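Local coordinates for protein 2-nitropropane dioxygenase (Streptomyces ansochromogenes, PDB 3BW2) that probably catalyses the oxygen-dependent oxidative denitrification of alkyl nitronates such as propionate 3-nitronate, using FMN as cofactor, at residues L241-S246 / L331-L336. Residues are numbered along the deposited sequence; the frame is centred on the assembly and turned at random.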
ATOM      1  N   LEU A 241      12.855 -14.454  -5.723  1.00 19.51           N
ATOM      2  CA  LEU A 241      13.933 -14.565  -4.737  1.00 21.41           C
ATOM      3  C   LEU A 241      13.946 -15.967  -4.142  1.00 20.03           C
ATOM      4  O   LEU A 241      15.000 -16.516  -3.813  1.00 17.47           O
ATOM      5  CB  LEU A 241      13.714 -13.536  -3.620  1.00 22.01           C
ATOM      6  CG  LEU A 241      14.741 -13.391  -2.493  1.00 24.38           C
ATOM      7  CD1 LEU A 241      16.076 -12.961  -3.060  1.00 24.44           C
ATOM      8  CD2 LEU A 241      14.253 -12.342  -1.506  1.00 26.08           C
ATOM      9  N   ALA A 242      12.755 -16.541  -4.035  1.00 21.28           N
ATOM     10  CA  ALA A 242      12.558 -17.865  -3.457  1.00 22.74           C
ATOM     11  C   ALA A 242      12.780 -19.053  -4.399  1.00 22.54           C
ATOM     12  O   ALA A 242      12.778 -20.201  -3.945  1.00 23.23           O
ATOM     13  CB  ALA A 242      11.149 -17.943  -2.860  1.00 24.23           C
ATOM     14  N   THR A 243      12.968 -18.793  -5.692  1.00 21.14           N
ATOM     15  CA  THR A 243      13.161 -19.877  -6.657  1.00 19.02           C
ATOM     16  C   THR A 243      14.550 -20.502  -6.574  1.00 18.62           C
ATOM     17  O   THR A 243      15.484 -19.907  -6.034  1.00 18.98           O
ATOM     18  CB  THR A 243      12.891 -19.402  -8.119  1.00 18.69           C
ATOM     19  OG1 THR A 243      13.818 -18.376  -8.487  1.00 17.10           O
ATOM     20  CG2 THR A 243      11.479 -18.862  -8.251  1.00 17.03           C
ATOM     21  N   ASP A 244      14.685 -21.706  -7.117  1.00 18.58           N
ATOM     22  CA  ASP A 244      15.958 -22.416  -7.074  1.00 20.16           C
ATOM     23  C   ASP A 244      17.115 -21.689  -7.751  1.00 20.06           C
ATOM     24  O   ASP A 244      18.226 -21.702  -7.233  1.00 21.42           O
ATOM     25  CB  ASP A 244      15.801 -23.822  -7.666  1.00 20.50           C
ATOM     26  CG  ASP A 244      14.830 -24.681  -6.869  1.00 22.03           C
ATOM     27  OD1 ASP A 244      14.669 -24.415  -5.662  1.00 23.34           O
ATOM     28  OD2 ASP A 244      14.237 -25.627  -7.434  1.00 20.32           O
ATOM     29  N   GLU A 245      16.861 -21.049  -8.892  1.00 19.71           N
ATOM     30  CA  GLU A 245      17.917 -20.330  -9.611  1.00 19.97           C
ATOM     31  C   GLU A 245      18.391 -19.079  -8.880  1.00 19.81           C
ATOM     32  O   GLU A 245      19.473 -18.558  -9.172  1.00 18.83           O
ATOM     33  CB  GLU A 245      17.457 -19.933 -11.023  1.00 18.85           C
ATOM     34  CG  GLU A 245      17.277 -21.102 -11.983  1.00 21.70           C
ATOM     35  CD  GLU A 245      15.953 -21.821 -11.806  1.00 23.10           C
ATOM     36  OE1 GLU A 245      15.204 -21.495 -10.856  1.00 18.97           O
ATOM     37  OE2 GLU A 245      15.665 -22.719 -12.626  1.00 24.47           O
ATOM     38  N   SER A 246      17.579 -18.591  -7.947  1.00 18.57           N
ATOM     39  CA  SER A 246      17.940 -17.407  -7.175  1.00 17.34           C
ATOM     40  C   SER A 246      19.187 -17.683  -6.361  1.00 18.73           C
ATOM     41  O   SER A 246      19.322 -18.749  -5.755  1.00 17.74           O
ATOM     42  CB  SER A 246      16.811 -17.007  -6.225  1.00 17.05           C
ATOM     43  OG  SER A 246      17.296 -16.092  -5.259  1.00 14.67           O
ATOM     44  N   LEU A 331      10.495 -23.289  -6.076  1.00 27.30           N
ATOM     45  CA  LEU A 331      10.536 -24.191  -7.217  1.00 25.60           C
ATOM     46  C   LEU A 331      11.360 -23.512  -8.297  1.00 23.32           C
ATOM     47  O   LEU A 331      11.778 -22.372  -8.118  1.00 21.53           O
ATOM     48  CB  LEU A 331       9.115 -24.464  -7.721  1.00 28.59           C
ATOM     49  CG  LEU A 331       8.115 -23.303  -7.716  1.00 29.69           C
ATOM     50  CD1 LEU A 331       8.659 -22.121  -8.474  1.00 32.70           C
ATOM     51  CD2 LEU A 331       6.812 -23.772  -8.335  1.00 33.16           C
ATOM     52  N   PRO A 332      11.616 -24.201  -9.424  1.00 22.18           N
ATOM     53  CA  PRO A 332      12.405 -23.580 -10.495  1.00 21.40           C
ATOM     54  C   PRO A 332      11.697 -22.323 -10.995  1.00 19.77           C
ATOM     55  O   PRO A 332      10.466 -22.290 -11.078  1.00 19.20           O
ATOM     56  CB  PRO A 332      12.462 -24.671 -11.565  1.00 20.33           C
ATOM     57  CG  PRO A 332      12.388 -25.941 -10.753  1.00 22.50           C
ATOM     58  CD  PRO A 332      11.320 -25.612  -9.738  1.00 21.19           C
ATOM     59  N   ALA A 333      12.472 -21.294 -11.320  1.00 18.27           N
ATOM     60  CA  ALA A 333      11.905 -20.040 -11.805  1.00 17.78           C
ATOM     61  C   ALA A 333      11.030 -20.254 -13.039  1.00 18.68           C
ATOM     62  O   ALA A 333       9.988 -19.610 -13.188  1.00 17.58           O
ATOM     63  CB  ALA A 333      13.020 -19.054 -12.119  1.00 17.28           C
ATOM     64  N   GLY A 334      11.455 -21.156 -13.920  1.00 18.88           N
ATOM     65  CA  GLY A 334      10.683 -21.432 -15.119  1.00 18.00           C
ATOM     66  C   GLY A 334       9.302 -21.977 -14.789  1.00 18.70           C
ATOM     67  O   GLY A 334       8.317 -21.637 -15.445  1.00 17.19           O
ATOM     68  N   ARG A 335       9.226 -22.826 -13.768  1.00 17.24           N
ATOM     69  CA  ARG A 335       7.951 -23.397 -13.368  1.00 18.09           C
ATOM     70  C   ARG A 335       7.088 -22.327 -12.697  1.00 18.83           C
ATOM     71  O   ARG A 335       5.865 -22.346 -12.813  1.00 18.56           O
ATOM     72  CB  ARG A 335       8.170 -24.584 -12.419  1.00 17.24           C
ATOM     73  CG  ARG A 335       9.119 -25.668 -12.958  1.00 18.71           C
ATOM     74  CD  ARG A 335       8.826 -26.061 -14.412  1.00 18.67           C
ATOM     75  NE  ARG A 335       7.491 -26.623 -14.609  1.00 20.28           N
ATOM     76  CZ  ARG A 335       7.137 -27.883 -14.348  1.00 21.39           C
ATOM     77  NH1 ARG A 335       8.018 -28.753 -13.868  1.00 20.62           N
ATOM     78  NH2 ARG A 335       5.891 -28.277 -14.577  1.00 18.20           N
ATOM     79  N   LEU A 336       7.726 -21.386 -12.005  1.00 20.76           N
ATOM     80  CA  LEU A 336       6.988 -20.307 -11.347  1.00 20.90           C
ATOM     81  C   LEU A 336       6.327 -19.421 -12.402  1.00 20.90           C
ATOM     82  O   LEU A 336       5.216 -18.927 -12.208  1.00 20.52           O
ATOM     83  CB  LEU A 336       7.918 -19.454 -10.475  1.00 19.50           C
ATOM     84  CG  LEU A 336       7.267 -18.201  -9.873  1.00 20.06           C
ATOM     85  CD1 LEU A 336       6.105 -18.604  -8.960  1.00 19.39           C
ATOM     86  CD2 LEU A 336       8.307 -17.404  -9.100  1.00 18.63           C
TER
HETATM   87  O   HOH W   1      13.638 -22.964 -14.229  1.00 17.81           O
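The side chain of T243 lies over the backbone from L331 to A333, where the chain enters helix 333-350. Its methyl CG2 meets the methyl CD2 of L336 at 3.6 Å, the two side chains crossing at about a right angle. CB of T243 sits 3.2 Å from O of L331. OG1 takes the rotamer between backbone N and carbonyl carbon (chi1 62°). From there it hydrogen-bonds to O of F240 and lies alongside the CB of A333.

The carbonyl of L331 also accepts a hydrogen bond from the backbone N of D244, at 3.1 Å. The donor stands above the carbonyl plane. CA of T243 adds a CA-H...O contact to the same oxygen. The carboxylate of D244 reaches the P332 ring, with OD2 3.7 Å from CD.

E245 receives the first N-H of the helix at its carboxylate. Its chain bends at chi2 (81°), which brings the carboxylate back to the first turn. OE1 accepts the N-H of A333 at 2.8 Å, in a nearly straight bond (173°) from above the carboxylate plane. OE2 takes a bond from a water, which in turn accepts the N-H of G334. A negative charge here would suit the positive end of the helix dipole. With an alanine here, the A333 N-H would probably lose this acceptor and the water one of its partners.

The type I turn T243-S246, in the loop between helices 238-241 and 250-255, packs against the start of helix 333-350. L27 of helix 25-33 packs on T243, E245 and A333, while F240 touches A333 and L336. Helix 238-241 follows strand 233-236 of the parallel TIM barrel, and L241 at its end touches FMN.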